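Peptide methionine sulfoxide reductase msrA/msrB (Neisseria gonorrhoeae, PDB 2H30) probably passes reducing electrons from DsbD, through its N-terminal thioredoxin-like domain, to methionine sulfoxide reductase domains that repair oxidised methionines. Local coordinates at residues D66-S71 against I142-A147; L83-K86 against E90-K93. The protein carries 2 engineered substitutions. One frame throughout, in Å; residues are numbered along the deposited sequence.

Both contacts belong to a single thioredoxin-like domain and lie on opposite sides of its centre, 28 Å apart between centres and about 17 Å between nearest atoms. Contact 1 joins the loop between helix 51-64 and strand 73-78 to the start of the late helix 144-152. The whole of contact 2 falls between those two segments in sequence: it is a short-range closure of the loop after strand 73-78 onto helix 90-95. Strand 73-78, in the interior of the mixed sheet, thus leads from one to the other. The side chain of E85 in contact 2 lies near, without touching, C50 and C53, the CxxC pair that is probably the redox site.

Contact 1: residues D66-S71 against I142-A147; sequences DAKFSS and INEAQA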
ATOM      1  N   ASP A  66      10.306  -0.990  10.548  1.00 18.26           N
ATOM      2  CA  ASP A  66      10.237  -1.364  11.974  1.00 18.59           C
ATOM      3  C   ASP A  66      10.206  -2.866  12.139  1.00 18.23           C
ATOM      4  O   ASP A  66       9.421  -3.581  11.503  1.00 16.78           O
ATOM      5  CB  ASP A  66       8.946  -0.788  12.575  1.00 17.72           C
ATOM      6  CG  ASP A  66       8.968  -0.759  14.106  1.00 23.74           C
ATOM      7  OD1 ASP A  66       8.857  -1.831  14.725  1.00 26.24           O
ATOM      8  OD2 ASP A  66       9.165   0.348  14.682  1.00 32.29           O
ATOM      9  N   ALA A  67      10.980  -3.372  13.114  1.00 18.59           N
ATOM     10  CA  ALA A  67      10.932  -4.802  13.379  1.00 19.71           C
ATOM     11  C   ALA A  67       9.536  -5.362  13.730  1.00 19.48           C
ATOM     12  O   ALA A  67       9.269  -6.525  13.427  1.00 20.50           O
ATOM     13  CB  ALA A  67      11.894  -5.130  14.538  1.00 22.01           C
ATOM     14  N   LYS A  68       8.667  -4.545  14.341  1.00 18.71           N
ATOM     15  CA  LYS A  68       7.317  -5.030  14.690  1.00 18.87           C
ATOM     16  C   LYS A  68       6.523  -5.448  13.453  1.00 16.72           C
ATOM     17  O   LYS A  68       5.574  -6.211  13.564  1.00 17.54           O
ATOM     18  CB  LYS A  68       6.513  -3.979  15.438  1.00 19.03           C
ATOM     19  CG  LYS A  68       7.069  -3.687  16.791  1.00 23.77           C
ATOM     20  CD  LYS A  68       6.124  -2.795  17.562  1.00 25.96           C
ATOM     21  CE  LYS A  68       6.070  -1.394  17.031  1.00 26.75           C
ATOM     22  NZ  LYS A  68       7.426  -0.744  17.108  1.00 29.37           N
ATOM     23  N   PHE A  69       6.920  -4.903  12.295  1.00 15.66           N
ATOM     24  CA  PHE A  69       6.199  -5.230  11.057  1.00 15.76           C
ATOM     25  C   PHE A  69       6.919  -6.284  10.255  1.00 17.09           C
ATOM     26  O   PHE A  69       6.531  -6.558   9.123  1.00 17.56           O
ATOM     27  CB  PHE A  69       6.030  -3.940  10.200  1.00 14.90           C
ATOM     28  CG  PHE A  69       4.959  -3.026  10.766  1.00 14.99           C
ATOM     29  CD1 PHE A  69       3.602  -3.208  10.360  1.00 16.28           C
ATOM     30  CD2 PHE A  69       5.242  -2.071  11.757  1.00 17.23           C
ATOM     31  CE1 PHE A  69       2.581  -2.399  10.870  1.00 17.29           C
ATOM     32  CE2 PHE A  69       4.155  -1.251  12.313  1.00 17.71           C
ATOM     33  CZ  PHE A  69       2.817  -1.419  11.829  1.00 15.18           C
ATOM     34  N   SER A  70       7.977  -6.879  10.823  1.00 18.30           N
ATOM     35  CA  SER A  70       8.809  -7.734  10.005  1.00 18.43           C
ATOM     36  C   SER A  70       8.124  -9.002   9.512  1.00 18.66           C
ATOM     37  O   SER A  70       8.614  -9.600   8.535  1.00 20.39           O
ATOM     38  CB  SER A  70      10.125  -8.053  10.700  1.00 19.80           C
ATOM     39  OG  SER A  70       9.832  -8.844  11.811  1.00 23.86           O
ATOM     40  N   SER A  71       7.011  -9.385  10.127  1.00 18.02           N
ATOM     41  CA  SER A  71       6.316 -10.615   9.709  1.00 18.72           C
ATOM     42  C   SER A  71       5.488 -10.395   8.437  1.00 18.89           C
ATOM     43  O   SER A  71       4.926 -11.364   7.927  1.00 19.14           O
ATOM     44  CB  SER A  71       5.394 -11.163  10.816  1.00 20.06           C
ATOM     45  OG  SER A  71       4.331 -10.257  11.047  1.00 23.13           O
ATOM     46  N   ILE A 142      -5.539   4.153   8.992  1.00 14.30           N
ATOM     47  CA  ILE A 142      -5.425   3.262  10.138  1.00 14.42           C
ATOM     48  C   ILE A 142      -4.223   3.738  10.950  1.00 14.78           C
ATOM     49  O   ILE A 142      -3.279   4.315  10.378  1.00 15.44           O
ATOM     50  CB  ILE A 142      -5.314   1.771   9.826  1.00 14.88           C
ATOM     51  CG1 ILE A 142      -4.043   1.448   9.027  1.00 12.64           C
ATOM     52  CG2 ILE A 142      -6.580   1.281   9.097  1.00 15.15           C
ATOM     53  CD1 ILE A 142      -3.853  -0.034   8.698  1.00 15.78           C
ATOM     54  N   ASN A 143      -4.316   3.508  12.263  1.00 14.63           N
ATOM     55  CA  ASN A 143      -3.162   3.794  13.114  1.00 13.90           C
ATOM     56  C   ASN A 143      -2.208   2.612  13.264  1.00 13.66           C
ATOM     57  O   ASN A 143      -2.488   1.510  12.761  1.00 13.68           O
ATOM     58  CB  ASN A 143      -3.629   4.365  14.473  1.00 14.84           C
ATOM     59  CG  ASN A 143      -4.495   3.418  15.245  1.00 17.89           C
ATOM     60  OD1 ASN A 143      -4.264   2.216  15.296  1.00 17.04           O
ATOM     61  ND2 ASN A 143      -5.571   3.978  15.892  1.00 20.45           N
ATOM     62  N   GLU A 144      -1.082   2.827  13.959  1.00 13.00           N
ATOM     63  CA  GLU A 144      -0.030   1.752  14.044  1.00 11.91           C
ATOM     64  C   GLU A 144      -0.504   0.487  14.760  1.00 14.61           C
ATOM     65  O   GLU A 144      -0.277  -0.649  14.258  1.00 14.05           O
ATOM     66  CB  GLU A 144       1.215   2.257  14.702  1.00 12.64           C
ATOM     67  CG  GLU A 144       2.286   1.265  14.615  1.00 13.80           C
ATOM     68  CD  GLU A 144       3.574   1.755  15.258  1.00 16.63           C
ATOM     69  OE1 GLU A 144       4.549   0.974  15.294  1.00 22.56           O
ATOM     70  OE2 GLU A 144       3.601   2.943  15.657  1.00 20.03           O
ATOM     71  N   ALA A 145      -1.372   0.678  15.748  1.00 12.19           N
ATOM     72  CA  ALA A 145      -1.956  -0.439  16.492  1.00 14.23           C
ATOM     73  C   ALA A 145      -2.917  -1.234  15.659  1.00 12.66           C
ATOM     74  O   ALA A 145      -2.923  -2.452  15.729  1.00 13.68           O
ATOM     75  CB  ALA A 145      -2.681   0.099  17.783  1.00 13.97           C
ATOM     76  N   GLN A 146      -3.763  -0.531  14.879  1.00 13.76           N
ATOM     77  CA  GLN A 146      -4.677  -1.203  13.933  1.00 13.32           C
ATOM     78  C   GLN A 146      -3.892  -1.962  12.839  1.00 12.75           C
ATOM     79  O   GLN A 146      -4.225  -3.109  12.511  1.00 13.20           O
ATOM     80  CB  GLN A 146      -5.559  -0.160  13.260  1.00 13.29           C
ATOM     81  CG  GLN A 146      -6.647   0.353  14.229  1.00 14.50           C
ATOM     82  CD  GLN A 146      -7.379   1.527  13.661  1.00 18.17           C
ATOM     83  OE1 GLN A 146      -6.807   2.383  12.955  1.00 16.54           O
ATOM     84  NE2 GLN A 146      -8.690   1.635  14.026  1.00 18.60           N
ATOM     85  N   ALA A 147      -2.831  -1.350  12.336  1.00 11.80           N
ATOM     86  CA  ALA A 147      -2.003  -2.045  11.317  1.00 11.81           C
ATOM     87  C   ALA A 147      -1.355  -3.306  11.898  1.00 12.72           C
ATOM     88  O   ALA A 147      -1.323  -4.360  11.285  1.00 13.28           O
ATOM     89  CB  ALA A 147      -0.932  -1.078  10.757  1.00 12.06           C
TER
HETATM   90  O   HOH W   1       6.476   1.895  17.238  1.00 43.44           O
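Loop-to-helix packing at the edge of the thioredoxin-like fold brings F69 and K68, from the turn after helix 51-64, against E144 and A147 in the first turn of helix 144-152. It combines the edge of one aromatic ring with a small salt-bridge network beside it. The buried F69 ring comes in edge-on: CE1 lies 3.8 Å from the methyl CB of A147, and E144 CG also meets the ring edge in its plane, 3.9 Å from CZ. Ring and E144 carboxylate are turned only 25° apart, and E144 OE1 sits at the edge, 3.7 Å from F69 CE2. W63 of helix 51-64 stacks on F69 and touches both E144 and A147, while L148 and I151 extend the apolar side along helix 144-152.

E144 reaches the turn because its CG stands anti to the backbone N (chi1 -172°) and the chain runs straight beyond. The K68 chain crosses it at about a right angle, CE 3.3 Å from E144 OE1, and bends at its last two torsions, which carries NZ back over D66. There NZ meets D66 OD1 at 3.0 Å from above the carboxylate plane, while the backbone N of K68 uses the anti lone pair of the same oxygen in an Asx turn. Two donors thus grip D66 OD1. The direct bridge from K68 NZ to E144 OE1 is long, and the lysine probably also offsets the like charges of D66 and E144.

On the helix side, N143 and Q146 form a capping box: Q146 N donates to N143 OD1, and N143 N returns a bond to Q146 OE1. One water completes the link across the contact, accepting from K68 NZ at 2.8 Å and donating to E144 OE1 at 2.9 Å.

Contact 2: residues L83-K86 against E90-K93; sequences LHEK and EFQK
Van der Waals contact of lysine and glutamate stems, and of a carboxylate with a ring edge, joins K86 and E85 to E90 and F91, where the loop after strand 73-78 of the thioredoxin-like fold turns onto helix 90-95. K86 CB rests 3.8 Å from CA of F91 and 4.0 Å from its CB, so the root of the lysine presses on the helix backbone. The stem of E90 crosses the K86 side chain at about a right angle, its CG 3.8 Å from K86 CB.

At one edge of the F91 ring lies the carboxylate of E85. E85 turns its chain at chi2 (62°), and this bend brings OE1 near the ring plane, 3.5 Å from CD1; OE2 faces CE1. The two planes stand 70° apart, so the carboxylate stands steeply to the ring.

Polar bonds hold these groups from within the loop and from beyond it. E85 OE1 accepts from the backbone N of K86 at 2.8 Å, on its anti side and 17° out of the carboxylate plane, and S48 OG also bonds to that oxygen. So held, the E85 side chain lies near the probable redox pair C50 and C53 without touching it. E90 OE1 is bonded to the backbone N of K87. K86 NZ remains 4.3 Å from E90 OE2, beyond a salt bridge, and K86 makes a cation-pi contact with W94.

F91 reaches P80 and T107 of strand 105-107, whereas E85 touches A47 and K86 touches S48, in the loop between strand 41-45 and helix 51-64, at whose start the CxxC pair lies.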
ATOM      1  N   LEU A  83      -8.267   8.020 -11.083  1.00 20.08           N
ATOM      2  CA  LEU A  83      -8.843   8.978 -10.147  1.00 20.69           C
ATOM      3  C   LEU A  83      -8.039  10.291 -10.105  1.00 21.52           C
ATOM      4  O   LEU A  83      -7.734  10.839  -8.997  1.00 22.31           O
ATOM      5  CB  LEU A  83      -8.982   8.387  -8.738  1.00 21.42           C
ATOM      6  CG  LEU A  83      -9.864   7.141  -8.595  1.00 24.26           C
ATOM      7  CD1 LEU A  83      -9.829   6.541  -7.166  1.00 28.92           C
ATOM      8  CD2 LEU A  83     -11.319   7.443  -8.958  1.00 26.37           C
ATOM      9  N   HIS A  84      -7.677  10.781 -11.291  1.00 22.11           N
ATOM     10  CA  HIS A  84      -6.985  12.070 -11.476  1.00 22.85           C
ATOM     11  C   HIS A  84      -5.585  12.128 -10.898  1.00 21.72           C
ATOM     12  O   HIS A  84      -4.989  13.220 -10.764  1.00 22.63           O
ATOM     13  CB  HIS A  84      -7.831  13.267 -11.002  1.00 25.46           C
ATOM     14  CG  HIS A  84      -9.174  13.326 -11.659  1.00 32.24           C
ATOM     15  ND1 HIS A  84      -9.332  13.623 -12.998  1.00 37.97           N
ATOM     16  CD2 HIS A  84     -10.416  13.073 -11.176  1.00 38.17           C
ATOM     17  CE1 HIS A  84     -10.616  13.571 -13.306  1.00 39.88           C
ATOM     18  NE2 HIS A  84     -11.294  13.229 -12.222  1.00 40.86           N
ATOM     19  N   GLU A  85      -5.026  10.935 -10.594  1.00 18.06           N
ATOM     20  CA  GLU A  85      -3.610  10.906 -10.291  1.00 17.44           C
ATOM     21  C   GLU A  85      -2.801  11.337 -11.511  1.00 18.27           C
ATOM     22  O   GLU A  85      -3.253  11.116 -12.692  1.00 20.19           O
ATOM     23  CB  GLU A  85      -3.208   9.464  -9.838  1.00 16.15           C
ATOM     24  CG  GLU A  85      -1.736   9.297  -9.545  1.00 17.24           C
ATOM     25  CD  GLU A  85      -1.284  10.187  -8.396  1.00 17.84           C
ATOM     26  OE1 GLU A  85      -0.846  11.345  -8.672  1.00 16.42           O
ATOM     27  OE2 GLU A  85      -1.393   9.739  -7.246  1.00 15.81           O
ATOM     28  N   LYS A  86      -1.645  11.943 -11.258  1.00 18.45           N
ATOM     29  CA  LYS A  86      -0.686  12.290 -12.300  1.00 18.50           C
ATOM     30  C   LYS A  86      -0.451  11.122 -13.234  1.00 19.93           C
ATOM     31  O   LYS A  86      -0.438   9.970 -12.813  1.00 19.33           O
ATOM     32  CB  LYS A  86       0.645  12.696 -11.666  1.00 19.46           C
ATOM     33  CG  LYS A  86       0.485  14.015 -10.808  1.00 20.83           C
ATOM     34  CD  LYS A  86       1.755  14.289 -10.016  1.00 21.34           C
ATOM     35  CE  LYS A  86       1.567  15.402  -8.974  1.00 22.88           C
ATOM     36  NZ  LYS A  86       1.319  16.706  -9.661  1.00 29.27           N
ATOM     37  N   GLU A  90       4.802  11.398 -15.230  1.00 20.74           N
ATOM     38  CA  GLU A  90       4.563  12.659 -14.503  1.00 21.47           C
ATOM     39  C   GLU A  90       4.585  12.307 -13.000  1.00 19.90           C
ATOM     40  O   GLU A  90       5.283  12.985 -12.215  1.00 19.67           O
ATOM     41  CB  GLU A  90       3.252  13.287 -14.918  1.00 21.76           C
ATOM     42  CG  GLU A  90       2.893  14.537 -14.111  1.00 27.89           C
ATOM     43  CD  GLU A  90       1.483  15.106 -14.363  1.00 29.25           C
ATOM     44  OE1 GLU A  90       0.526  14.443 -14.935  1.00 34.48           O
ATOM     45  OE2 GLU A  90       1.324  16.286 -13.927  1.00 38.59           O
ATOM     46  N   PHE A  91       3.973  11.151 -12.686  1.00 17.92           N
ATOM     47  CA  PHE A  91       3.860  10.753 -11.272  1.00 17.97           C
ATOM     48  C   PHE A  91       5.245  10.572 -10.699  1.00 17.89           C
ATOM     49  O   PHE A  91       5.599  11.105  -9.640  1.00 18.73           O
ATOM     50  CB  PHE A  91       2.989   9.485 -11.075  1.00 16.35           C
ATOM     51  CG  PHE A  91       3.027   8.998  -9.647  1.00 15.60           C
ATOM     52  CD1 PHE A  91       2.196   9.623  -8.702  1.00 17.60           C
ATOM     53  CD2 PHE A  91       4.002   8.069  -9.220  1.00 16.31           C
ATOM     54  CE1 PHE A  91       2.287   9.278  -7.339  1.00 16.77           C
ATOM     55  CE2 PHE A  91       4.078   7.725  -7.824  1.00 14.85           C
ATOM     56  CZ  PHE A  91       3.213   8.359  -6.928  1.00 14.58           C
ATOM     57  N   GLN A  92       6.068   9.772 -11.377  1.00 18.06           N
ATOM     58  CA  GLN A  92       7.389   9.429 -10.866  1.00 17.97           C
ATOM     59  C   GLN A  92       8.306  10.654 -10.750  1.00 19.47           C
ATOM     60  O   GLN A  92       9.122  10.750  -9.847  1.00 20.16           O
ATOM     61  CB  GLN A  92       8.022   8.331 -11.740  1.00 19.33           C
ATOM     62  CG  GLN A  92       7.341   6.965 -11.732  1.00 17.34           C
ATOM     63  CD  GLN A  92       6.201   6.814 -12.724  1.00 19.66           C
ATOM     64  OE1 GLN A  92       5.545   7.789 -13.124  1.00 19.23           O
ATOM     65  NE2 GLN A  92       5.886   5.559 -13.073  1.00 21.89           N
ATOM     66  N   LYS A  93       8.186  11.576 -11.707  1.00 19.83           N
ATOM     67  CA  LYS A  93       8.956  12.809 -11.679  1.00 20.85           C
ATOM     68  C   LYS A  93       8.592  13.666 -10.464  1.00 19.45           C
ATOM     69  O   LYS A  93       9.472  14.145  -9.792  1.00 22.06           O
ATOM     70  CB  LYS A  93       8.753  13.590 -12.991  1.00 22.24           C
ATOM     71  CG  LYS A  93       9.662  14.827 -13.049  1.00 28.62           C
ATOM     72  CD  LYS A  93      11.122  14.548 -12.573  1.00 36.93           C
ATOM     73  CE  LYS A  93      11.776  13.280 -13.227  1.00 41.95           C
ATOM     74  NZ  LYS A  93      12.536  12.439 -12.220  1.00 42.65           N
TER